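Local atomic coordinates of serine repeat antigen 5 (Plasmodium falciparum, PDB entry 6X42), a protein that has the fold of a papain-like cysteine protease of the malaria parasite, but is probably a pseudo-enzyme rather than an ordinary active peptidase. Residues V224-Y229 with S238-R243; S97-F102 with I190-A195; A217-N222 with N244-Y249; E72-S77 with H135-W140. All coordinates share one frame; numbering follows the deposited sequence.

Interaction 1: residues V224-Y229 with S238-R243; sequences VGYGNY and SYWIVR
Residues 224-229 and 238-243 run antiparallel, their local axes 158° apart, as the two arms of a beta hairpin in the curled sheet of the papain fold. A classic beta bulge interrupts the regular pairing: Val-224 and Gly-225 both face Ile-241, with Val-224 N donating to Ile-241 O at 2.9 Å and Ile-241 N to Gly-225 O at 2.9 Å. Gly-227 and Tyr-239 form a regular hydrogen-bonded pair, closed by Tyr-239 N to Gly-227 O (2.8 Å) and a longer Gly-227 N to Tyr-239 O (3.1 Å).

Within the bulge the CG2 methyls of Val-224 and Ile-241 touch at 3.8 Å, their side chains crossing at about a right angle. Tyr-239 carries its ring back over the neighbouring strand, CG lying between its own backbone N and carbonyl carbon (chi1 60°). The bare CA of Gly-227 then sits over the ring face, 3.9 Å from the Tyr-239 ring centroid, as a CH-pi contact, while Tyr-229 CD2 meets the Tyr-239 ring at its edge. The other face of the hairpin carries Tyr-226 and Trp-240, which meet through Tyr-226 CB and Trp-240 CE3 (3.8 Å) and pack on helix 172-186; Tyr-226 OH bonds to Asn-25 O.

Farther out, Asn-228, Tyr-229 and Ser-238 line the pocket of the bound triiodobenzene compound. A water donates to Asn-228 O and also bonds Tyr-239 OH. On the opposite face, the Ser-238 hydroxyl donates from OG to Asn-228 OD1 at 2.8 Å, while Asn-228 ND2 turns to Glu-27.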
# COMPACT_ATOMS: atom_id res chain seq x y z
N VAL A 224 -2.51 -4.87 -5.18
CA VAL A 224 -3.94 -4.60 -5.35
C VAL A 224 -4.68 -5.67 -6.11
O VAL A 224 -5.90 -5.58 -6.25
CB VAL A 224 -4.18 -3.21 -5.98
CG1 VAL A 224 -3.48 -2.14 -5.16
CG2 VAL A 224 -3.74 -3.16 -7.44
N GLY A 225 -3.98 -6.66 -6.64
CA GLY A 225 -4.61 -7.71 -7.42
C GLY A 225 -3.55 -8.69 -7.86
O GLY A 225 -2.38 -8.62 -7.44
N TYR A 226 -3.97 -9.62 -8.72
CA TYR A 226 -3.12 -10.74 -9.10
C TYR A 226 -3.83 -11.55 -10.18
O TYR A 226 -5.04 -11.43 -10.39
CB TYR A 226 -2.80 -11.66 -7.91
CG TYR A 226 -4.01 -12.02 -7.08
CD1 TYR A 226 -4.31 -11.30 -5.92
CD2 TYR A 226 -4.86 -13.06 -7.44
CE1 TYR A 226 -5.41 -11.61 -5.16
CE2 TYR A 226 -5.94 -13.38 -6.68
CZ TYR A 226 -6.22 -12.64 -5.54
OH TYR A 226 -7.31 -12.90 -4.75
N GLY A 227 -3.06 -12.39 -10.86
CA GLY A 227 -3.63 -13.26 -11.87
C GLY A 227 -2.59 -14.23 -12.37
O GLY A 227 -1.44 -14.22 -11.95
N ASN A 228 -3.03 -15.09 -13.27
CA ASN A 228 -2.16 -16.08 -13.88
C ASN A 228 -1.85 -15.65 -15.31
O ASN A 228 -2.64 -14.96 -15.97
CB ASN A 228 -2.83 -17.45 -13.87
CG ASN A 228 -3.08 -17.95 -12.46
OD1 ASN A 228 -2.30 -17.70 -11.54
ND2 ASN A 228 -4.19 -18.66 -12.29
N TYR A 229 -0.69 -16.09 -15.80
CA TYR A 229 -0.26 -15.76 -17.15
C TYR A 229 0.77 -16.79 -17.60
O TYR A 229 1.16 -17.67 -16.83
CB TYR A 229 0.29 -14.32 -17.22
CG TYR A 229 1.73 -14.17 -16.75
CD1 TYR A 229 2.74 -13.80 -17.64
CD2 TYR A 229 2.08 -14.39 -15.41
CE1 TYR A 229 4.06 -13.67 -17.23
CE2 TYR A 229 3.41 -14.27 -15.00
CZ TYR A 229 4.39 -13.92 -15.92
OH TYR A 229 5.71 -13.82 -15.54
N SER A 238 2.36 -16.67 -12.28
CA SER A 238 1.38 -15.75 -11.70
C SER A 238 2.04 -14.40 -11.47
O SER A 238 3.26 -14.31 -11.33
CB SER A 238 0.82 -16.27 -10.37
OG SER A 238 0.26 -17.57 -10.51
N TYR A 239 1.22 -13.36 -11.40
CA TYR A 239 1.71 -12.01 -11.18
C TYR A 239 0.92 -11.31 -10.08
O TYR A 239 -0.26 -11.60 -9.85
CB TYR A 239 1.63 -11.16 -12.47
CG TYR A 239 0.24 -11.01 -13.04
CD1 TYR A 239 -0.61 -10.02 -12.61
CD2 TYR A 239 -0.24 -11.89 -14.02
CE1 TYR A 239 -1.89 -9.89 -13.13
CE2 TYR A 239 -1.52 -11.76 -14.54
CZ TYR A 239 -2.34 -10.76 -14.08
OH TYR A 239 -3.63 -10.62 -14.56
N TRP A 240 1.59 -10.36 -9.41
CA TRP A 240 0.94 -9.33 -8.62
C TRP A 240 0.66 -8.12 -9.49
O TRP A 240 1.47 -7.77 -10.36
CB TRP A 240 1.85 -8.84 -7.48
CG TRP A 240 2.24 -9.88 -6.47
CD1 TRP A 240 3.51 -10.23 -6.14
CD2 TRP A 240 1.37 -10.68 -5.66
NE1 TRP A 240 3.49 -11.21 -5.17
CE2 TRP A 240 2.19 -11.49 -4.85
CE3 TRP A 240 -0.02 -10.77 -5.52
CZ2 TRP A 240 1.67 -12.41 -3.96
CZ3 TRP A 240 -0.54 -11.68 -4.63
CH2 TRP A 240 0.31 -12.49 -3.86
N ILE A 241 -0.45 -7.43 -9.23
CA ILE A 241 -0.72 -6.09 -9.73
C ILE A 241 -0.34 -5.13 -8.60
O ILE A 241 -0.83 -5.26 -7.47
CB ILE A 241 -2.18 -5.89 -10.15
CG1 ILE A 241 -2.62 -6.95 -11.16
CG2 ILE A 241 -2.37 -4.49 -10.69
CD1 ILE A 241 -4.09 -6.87 -11.52
N VAL A 242 0.56 -4.20 -8.91
CA VAL A 242 1.16 -3.30 -7.92
C VAL A 242 0.86 -1.86 -8.31
O VAL A 242 1.08 -1.44 -9.45
CB VAL A 242 2.68 -3.53 -7.82
CG1 VAL A 242 3.30 -2.62 -6.76
CG2 VAL A 242 2.98 -4.98 -7.51
N ARG A 243 0.38 -1.10 -7.33
CA ARG A 243 0.15 0.34 -7.43
C ARG A 243 1.37 1.09 -6.90
O ARG A 243 1.85 0.81 -5.80
CB ARG A 243 -1.06 0.72 -6.59
CG ARG A 243 -1.42 2.22 -6.58
CD ARG A 243 -2.61 2.43 -5.73
NE ARG A 243 -2.92 3.81 -5.40
CZ ARG A 243 -3.85 4.56 -5.97
NH1 ARG A 243 -4.52 4.18 -7.04
NH2 ARG A 243 -4.14 5.73 -5.44
O HOH W 1 -4.54 -12.79 -15.78

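Interaction 2: residues S97-F102 with I190-A195; sequences SSPMEF and IAYIKA
The ring of Tyr-192 meets Pro-99 edge-on. Pro-99 CD lies 3.7 Å from Tyr-192 CE1, and Pro-99 CG sits in the plane of the phenol beside the same corner. A water also lies in that plane, at the hydroxyl end. The two side chains approach from opposite directions, proline carbons meeting the phenol edge.

That water ties the two segments together: it donates to Ser-97 O at 2.7 Å and is hydrogen-bonded to Tyr-192 OH at 2.9 Å. The phenol is thus held at its tip by solvent and along its edge by proline carbons. Ile-190, two residues back on the same side of the strand, adds a looser apolar touch. Its chain is extended at chi2 (162°), which carries CD1 out to 4.2 Å from Pro-99 CB.

Pro-99 is the first residue of its helix, and the turn behind it is well pinned. Ser-98 is the N-cap, its OG accepting from Glu-101 N at 3.1 Å. Ser-97 OG donates to Glu-101 OE1 on the lone pair turned away from the other carboxylate oxygen, while OE2 of that group forms a salt bridge with Arg-92.

By comparison with papain, Pro-99 and Tyr-192 probably border the region of the S2 subsite, where the helical domain faces the beta domain across the cleft. The start of helix 99-109 is wedged between helix 53-68, through Pro-99 on Ser-58, and strand 273-280, through Pro-99 on Val-275 and Phe-277; strand 189-193 itself pairs with strands 219-230 and 273-280.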
# COMPACT_ATOMS: atom_id res chain seq x y z
N SER A 97 9.75 7.15 6.39
CA SER A 97 9.52 6.47 7.66
C SER A 97 8.87 5.11 7.39
O SER A 97 9.34 4.40 6.49
CB SER A 97 8.72 7.37 8.58
OG SER A 97 8.62 6.75 9.84
N SER A 98 7.83 4.73 8.12
CA SER A 98 7.33 3.37 8.07
C SER A 98 5.82 3.36 8.27
O SER A 98 5.26 4.30 8.86
CB SER A 98 7.97 2.52 9.17
OG SER A 98 7.51 2.98 10.43
N PRO A 99 5.15 2.27 7.89
CA PRO A 99 3.74 2.11 8.24
C PRO A 99 3.49 2.12 9.73
O PRO A 99 2.43 2.57 10.17
CB PRO A 99 3.35 0.77 7.60
CG PRO A 99 4.30 0.65 6.47
CD PRO A 99 5.61 1.23 6.96
N MET A 100 4.45 1.64 10.52
CA MET A 100 4.34 1.73 11.98
C MET A 100 4.20 3.18 12.42
O MET A 100 3.38 3.49 13.28
CB MET A 100 5.58 1.06 12.59
CG MET A 100 5.86 -0.38 12.06
SD MET A 100 6.74 -0.63 10.46
CE MET A 100 5.96 -2.14 9.90
N GLU A 101 5.02 4.08 11.86
CA GLU A 101 4.89 5.46 12.29
C GLU A 101 3.57 6.06 11.79
O GLU A 101 2.96 6.90 12.47
CB GLU A 101 6.07 6.34 11.87
CG GLU A 101 5.87 7.75 12.48
CD GLU A 101 6.91 8.82 12.16
OE1 GLU A 101 7.84 8.60 11.35
OE2 GLU A 101 6.80 9.92 12.75
N PHE A 102 3.13 5.67 10.60
CA PHE A 102 1.84 6.13 10.10
C PHE A 102 0.73 5.87 11.11
O PHE A 102 -0.07 6.77 11.42
CB PHE A 102 1.57 5.45 8.76
CG PHE A 102 0.29 5.86 8.12
CD1 PHE A 102 0.26 6.88 7.16
CD2 PHE A 102 -0.89 5.19 8.40
CE1 PHE A 102 -0.92 7.26 6.56
CE2 PHE A 102 -2.07 5.55 7.79
CZ PHE A 102 -2.09 6.59 6.86
N ILE A 190 -0.06 -3.23 1.97
CA ILE A 190 1.14 -2.43 1.79
C ILE A 190 2.27 -3.41 1.48
O ILE A 190 2.36 -4.46 2.12
CB ILE A 190 1.44 -1.64 3.08
CG1 ILE A 190 0.26 -0.76 3.49
CG2 ILE A 190 2.73 -0.83 2.89
CD1 ILE A 190 0.33 -0.32 4.95
N ALA A 191 3.11 -3.08 0.51
CA ALA A 191 4.27 -3.92 0.20
C ALA A 191 5.52 -3.06 0.13
O ALA A 191 5.46 -1.91 -0.34
CB ALA A 191 4.10 -4.69 -1.12
N TYR A 192 6.65 -3.60 0.54
CA TYR A 192 7.94 -2.90 0.47
C TYR A 192 8.78 -3.50 -0.64
O TYR A 192 8.81 -4.68 -0.73
CB TYR A 192 8.70 -2.90 1.80
CG TYR A 192 8.54 -1.58 2.50
CD1 TYR A 192 7.57 -1.40 3.47
CD2 TYR A 192 9.28 -0.47 2.12
CE1 TYR A 192 7.37 -0.18 4.08
CE2 TYR A 192 9.10 0.76 2.72
CZ TYR A 192 8.14 0.91 3.71
OH TYR A 192 7.95 2.12 4.30
N ILE A 193 9.38 -2.66 -1.45
CA ILE A 193 10.31 -3.01 -2.51
C ILE A 193 11.53 -2.09 -2.41
O ILE A 193 11.53 -1.09 -1.69
CB ILE A 193 9.68 -2.91 -3.91
CG1 ILE A 193 9.28 -1.47 -4.27
CG2 ILE A 193 8.46 -3.83 -3.99
CD1 ILE A 193 8.89 -1.31 -5.74
N LYS A 194 12.58 -2.43 -3.15
CA LYS A 194 13.70 -1.52 -3.34
C LYS A 194 13.42 -0.72 -4.61
O LYS A 194 13.24 -1.30 -5.69
CB LYS A 194 15.04 -2.25 -3.40
CG LYS A 194 16.22 -1.35 -3.00
CD LYS A 194 17.51 -2.12 -2.83
CE LYS A 194 18.57 -1.28 -2.13
NZ LYS A 194 19.84 -2.04 -2.03
N ALA A 195 13.37 0.61 -4.47
CA ALA A 195 12.94 1.46 -5.58
C ALA A 195 13.80 1.25 -6.82
O ALA A 195 13.30 1.32 -7.95
CB ALA A 195 12.97 2.94 -5.18
O HOH W 2 9.79 4.32 3.80

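Interaction 3: residues A217-N222 with N244-Y249; sequences ADHAVN and NSWGPY. With EDO (1,2-ethanediol), chain F.
His-219 and Asn-244 are joined by an almost straight hydrogen bond, with the imidazole and amide planes turned 69° apart. NE2 of His-219 donates to Asn-244 OD1 at 2.9 Å (172° at the hydrogen), with the oxygen lying in the imidazole plane. The same OD1 takes a second donor, Ser-245 N, at 2.9 Å from above the carbonyl plane, so OD1 is gripped by the following backbone N as well as by the histidine. Trp-246 comes obliquely over the imidazole: its CZ2 lies 3.7 Å above one face of the His-219 ring, and NE1 approaches His-219 CE1 to 3.3 Å. Asn-244 ND2 in turn sits over a face of the indole.

Asn-Ser-Trp-Gly is the papain-family motif; by comparison with papain, His-219 and Asn-244 correspond to the catalytic histidine and asparagine, and Ser-53, touching His-219, to the nucleophilic cysteine. CG of His-219 is anti to the backbone N (chi1 180°), reaching toward residues 244-246. A water bridges the two segments, donating to both Ala-220 O and Ser-245 OG, a hydroxyl also bonded to Gln-47. A 1,2-ethanediol, probably from the crystallisation liquor, donates its O1 to Asp-218 O at 2.8 Å.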
# COMPACT_ATOMS: atom_id res chain seq x y z
N ALA A 217 14.75 -3.17 1.47
CA ALA A 217 13.76 -2.39 0.74
C ALA A 217 13.80 -0.96 1.22
O ALA A 217 14.36 -0.67 2.28
CB ALA A 217 12.36 -2.99 0.91
N ASP A 218 13.16 -0.05 0.45
CA ASP A 218 13.18 1.36 0.78
C ASP A 218 12.00 2.14 0.24
O ASP A 218 11.98 3.36 0.41
CB ASP A 218 14.50 2.02 0.33
CG ASP A 218 14.69 1.99 -1.18
OD1 ASP A 218 13.73 1.61 -1.89
OD2 ASP A 218 15.79 2.36 -1.65
N HIS A 219 10.98 1.49 -0.34
CA HIS A 219 9.91 2.20 -1.02
C HIS A 219 8.65 1.37 -0.86
O HIS A 219 8.65 0.17 -1.13
CB HIS A 219 10.31 2.37 -2.51
CG HIS A 219 9.28 3.08 -3.32
ND1 HIS A 219 8.99 4.42 -3.18
CD2 HIS A 219 8.48 2.62 -4.31
CE1 HIS A 219 8.02 4.73 -4.02
NE2 HIS A 219 7.69 3.66 -4.71
N ALA A 220 7.59 2.03 -0.41
CA ALA A 220 6.32 1.38 -0.16
C ALA A 220 5.38 1.54 -1.36
O ALA A 220 5.27 2.63 -1.92
CB ALA A 220 5.65 1.94 1.08
N VAL A 221 4.75 0.43 -1.74
CA VAL A 221 3.78 0.34 -2.82
C VAL A 221 2.58 -0.45 -2.28
O VAL A 221 2.53 -0.76 -1.10
CB VAL A 221 4.38 -0.31 -4.08
CG1 VAL A 221 5.48 0.58 -4.66
CG2 VAL A 221 4.92 -1.71 -3.76
N ASN A 222 1.60 -0.75 -3.13
CA ASN A 222 0.48 -1.59 -2.70
C ASN A 222 0.31 -2.73 -3.68
O ASN A 222 0.30 -2.51 -4.90
CB ASN A 222 -0.83 -0.80 -2.61
CG ASN A 222 -0.76 0.32 -1.60
OD1 ASN A 222 -0.46 1.47 -1.95
ND2 ASN A 222 -0.99 -0.01 -0.33
N ASN A 244 1.85 2.06 -7.68
CA ASN A 244 2.91 2.97 -7.27
C ASN A 244 2.33 4.37 -7.11
O ASN A 244 1.18 4.63 -7.48
CB ASN A 244 4.04 2.94 -8.30
CG ASN A 244 5.40 3.33 -7.74
OD1 ASN A 244 5.55 3.75 -6.60
ND2 ASN A 244 6.42 3.19 -8.59
N SER A 245 3.14 5.28 -6.56
CA SER A 245 2.77 6.66 -6.27
C SER A 245 3.68 7.64 -7.01
O SER A 245 4.08 8.68 -6.47
CB SER A 245 2.75 6.93 -4.77
OG SER A 245 3.93 6.51 -4.13
N TRP A 246 3.98 7.32 -8.27
CA TRP A 246 4.82 8.15 -9.14
C TRP A 246 4.00 8.75 -10.27
O TRP A 246 4.55 9.15 -11.31
CB TRP A 246 6.03 7.37 -9.65
CG TRP A 246 7.02 6.98 -8.58
CD1 TRP A 246 7.06 7.39 -7.28
CD2 TRP A 246 8.13 6.08 -8.75
NE1 TRP A 246 8.11 6.79 -6.62
CE2 TRP A 246 8.79 5.99 -7.50
CE3 TRP A 246 8.62 5.34 -9.83
CZ2 TRP A 246 9.90 5.17 -7.31
CZ3 TRP A 246 9.73 4.55 -9.63
CH2 TRP A 246 10.36 4.47 -8.38
N GLY A 247 2.69 8.86 -10.06
CA GLY A 247 1.81 9.46 -11.02
C GLY A 247 1.32 8.49 -12.07
O GLY A 247 1.82 7.37 -12.21
N PRO A 248 0.31 8.91 -12.83
CA PRO A 248 -0.36 8.01 -13.78
C PRO A 248 0.36 7.83 -15.11
O PRO A 248 -0.13 7.08 -15.96
CB PRO A 248 -1.71 8.69 -13.99
CG PRO A 248 -1.40 10.17 -13.82
CD PRO A 248 -0.39 10.20 -12.70
N TYR A 249 1.51 8.44 -15.32
CA TYR A 249 2.31 8.24 -16.52
C TYR A 249 3.51 7.33 -16.28
O TYR A 249 4.24 7.02 -17.23
CB TYR A 249 2.70 9.60 -17.14
CG TYR A 249 1.47 10.44 -17.35
CD1 TYR A 249 0.58 10.17 -18.38
CD2 TYR A 249 1.16 11.48 -16.48
CE1 TYR A 249 -0.58 10.95 -18.54
CE2 TYR A 249 0.04 12.24 -16.63
CZ TYR A 249 -0.83 11.97 -17.65
OH TYR A 249 -1.95 12.76 -17.77
C1 EDO F . 13.13 5.80 -2.43
O1 EDO F . 13.01 5.49 -1.04
C2 EDO F . 14.43 6.54 -2.67
O2 EDO F . 14.42 7.70 -1.83
O HOH W 3 3.50 3.81 -3.61

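Interaction 4: residues E72-S77 with H135-W140; sequences EPTKIS and HWMNLW
Leu-139 reaches across to residues 74-76 and divides its two methyl groups among them. CD2 of Leu-139 makes apolar contact with Thr-74 CG2 at 3.9 Å, and CD1 meets Ile-76 CG1 at 3.9 Å, each pair of side chains meeting at a slant. Thr-74 holds its methyl CG2 anti to the backbone N, which turns the carbon branch to the leucine. Met-137 closes in on the same methyl: its SD lies 4.1 Å from Thr-74 CG2, and a bend at chi3 (57°) keeps the terminal CE equally near. Behind, Leu-139 packs on Arg-66 and Ile-76 on Leu-62, both of helix 53-68.

A second kind of contact sets carbon against backbone oxygen: Leu-139 CD1 comes within 3.4 Å of Lys-75 O. Lys-75 starts away from residues 135-140, and its NZ bonds Gln-43 O and forms a salt bridge with Glu-45.

Hydrogen bonds shape each loop separately. Asn-138 OD1 accepts from Trp-140 N at 3.0 Å, an Asx turn, and the Asn-138 amide also bonds Leu-112 N and Gly-110 O. Ser-77 is the N-cap of helix 78-83, its OG bonded to Tyr-80 N. Backbone bonds from Lys-75 to Glu-115, Ser-77 to Pro-113 and Leu-139 to Leu-112 tie both loops to the segment 112-115.

No hydrogen bond or salt bridge crosses between 72-77 and 135-140. The two loops of the helical domain therefore meet by shape and apolar contact, while their polar groups fix each loop to the chain around it.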
# COMPACT_ATOMS: atom_id res chain seq x y z
N GLU A 72 -17.38 6.10 0.53
CA GLU A 72 -16.99 6.69 -0.74
C GLU A 72 -15.47 6.63 -0.92
O GLU A 72 -14.72 6.55 0.06
CB GLU A 72 -17.40 8.16 -0.76
CG GLU A 72 -18.90 8.41 -0.93
CD GLU A 72 -19.47 7.76 -2.16
OE1 GLU A 72 -20.38 6.90 -2.01
OE2 GLU A 72 -19.02 8.09 -3.28
N PRO A 73 -14.97 6.70 -2.18
CA PRO A 73 -13.52 6.70 -2.43
C PRO A 73 -12.87 8.07 -2.22
O PRO A 73 -12.31 8.68 -3.14
CB PRO A 73 -13.44 6.21 -3.89
CG PRO A 73 -14.72 6.69 -4.51
CD PRO A 73 -15.76 6.62 -3.43
N THR A 74 -12.92 8.55 -0.99
CA THR A 74 -12.40 9.87 -0.65
C THR A 74 -10.94 9.75 -0.24
O THR A 74 -10.60 8.93 0.62
CB THR A 74 -13.19 10.45 0.53
OG1 THR A 74 -14.59 10.38 0.26
CG2 THR A 74 -12.79 11.89 0.76
N LYS A 75 -10.09 10.56 -0.84
CA LYS A 75 -8.66 10.47 -0.56
C LYS A 75 -8.30 11.11 0.77
O LYS A 75 -8.78 12.19 1.12
CB LYS A 75 -7.86 11.16 -1.66
CG LYS A 75 -7.98 10.49 -3.00
CD LYS A 75 -7.55 9.05 -2.95
CE LYS A 75 -7.32 8.47 -4.33
NZ LYS A 75 -6.31 9.23 -5.09
N ILE A 76 -7.38 10.44 1.49
CA ILE A 76 -6.76 10.98 2.70
C ILE A 76 -5.68 11.99 2.34
O ILE A 76 -4.97 11.81 1.35
CB ILE A 76 -6.17 9.81 3.51
CG1 ILE A 76 -7.28 8.89 4.03
CG2 ILE A 76 -5.28 10.30 4.66
CD1 ILE A 76 -6.83 7.51 4.51
N SER A 77 -5.53 13.04 3.15
CA SER A 77 -4.46 14.02 2.93
C SER A 77 -3.12 13.42 3.34
O SER A 77 -2.80 13.34 4.52
CB SER A 77 -4.76 15.27 3.76
OG SER A 77 -3.66 16.15 3.77
N HIS A 135 -14.85 22.98 8.74
CA HIS A 135 -15.53 22.28 7.66
C HIS A 135 -14.79 21.05 7.16
O HIS A 135 -15.29 20.36 6.27
CB HIS A 135 -15.79 23.24 6.48
CG HIS A 135 -14.56 23.53 5.66
ND1 HIS A 135 -13.66 24.51 6.00
CD2 HIS A 135 -14.11 22.99 4.50
CE1 HIS A 135 -12.69 24.55 5.10
NE2 HIS A 135 -12.95 23.63 4.18
N TRP A 136 -13.63 20.75 7.73
CA TRP A 136 -12.85 19.62 7.24
C TRP A 136 -13.53 18.29 7.58
O TRP A 136 -14.15 18.15 8.64
CB TRP A 136 -11.45 19.67 7.85
CG TRP A 136 -10.49 20.67 7.20
CD1 TRP A 136 -10.80 21.69 6.35
CD2 TRP A 136 -9.07 20.70 7.36
NE1 TRP A 136 -9.66 22.35 5.97
CE2 TRP A 136 -8.58 21.77 6.59
CE3 TRP A 136 -8.16 19.92 8.08
CZ2 TRP A 136 -7.22 22.07 6.50
CZ3 TRP A 136 -6.81 20.23 8.01
CH2 TRP A 136 -6.36 21.30 7.22
N MET A 137 -13.41 17.31 6.67
CA MET A 137 -13.86 15.95 6.92
C MET A 137 -12.84 15.18 7.74
O MET A 137 -11.63 15.31 7.53
CB MET A 137 -13.96 15.16 5.62
CG MET A 137 -14.75 15.76 4.49
SD MET A 137 -14.72 14.62 3.06
CE MET A 137 -15.38 13.10 3.76
N ASN A 138 -13.31 14.31 8.64
CA ASN A 138 -12.45 13.36 9.34
C ASN A 138 -12.71 11.97 8.77
O ASN A 138 -13.72 11.34 9.09
CB ASN A 138 -12.70 13.37 10.85
CG ASN A 138 -11.65 12.57 11.61
OD1 ASN A 138 -10.75 11.96 11.01
ND2 ASN A 138 -11.76 12.57 12.93
N LEU A 139 -11.79 11.48 7.96
CA LEU A 139 -11.94 10.16 7.35
C LEU A 139 -11.59 9.05 8.32
O LEU A 139 -11.64 7.87 7.95
CB LEU A 139 -11.09 10.07 6.09
CG LEU A 139 -11.50 11.09 5.01
CD1 LEU A 139 -10.49 11.09 3.88
CD2 LEU A 139 -12.90 10.78 4.48
N TRP A 140 -11.24 9.40 9.55
CA TRP A 140 -10.98 8.46 10.63
C TRP A 140 -12.07 8.52 11.69
O TRP A 140 -11.93 7.90 12.75
CB TRP A 140 -9.61 8.77 11.25
CG TRP A 140 -9.16 7.74 12.21
CD1 TRP A 140 -8.78 7.93 13.50
CD2 TRP A 140 -9.04 6.34 11.96
NE1 TRP A 140 -8.44 6.73 14.08
CE2 TRP A 140 -8.58 5.74 13.15
CE3 TRP A 140 -9.27 5.53 10.84
CZ2 TRP A 140 -8.36 4.37 13.25
CZ3 TRP A 140 -9.04 4.16 10.96
CH2 TRP A 140 -8.59 3.61 12.14

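Interactions 1, 2 and 3 meet on one sheet. Strand 219-230 serves both interaction 1 and interaction 3, whose segments are joined by a probable hydrogen bond from Arg-243 N to Asn-222 O (2.8 Å). Interaction 2 lies about 10 Å from interaction 3 between centres; Ala-191 O and Val-221 N, 2.8 Å apart, probably bond their strands. Interaction 3 holds the residues matching papain's catalytic histidine and asparagine, and interaction 2 probably borders the same cleft, whereas interaction 1 reaches the triiodobenzene pocket. Interaction 4 lies in the helical domain, its centre about 28 Å from that of interaction 1, though Lys-75 NZ comes within 4.1 Å of Arg-243 NH2.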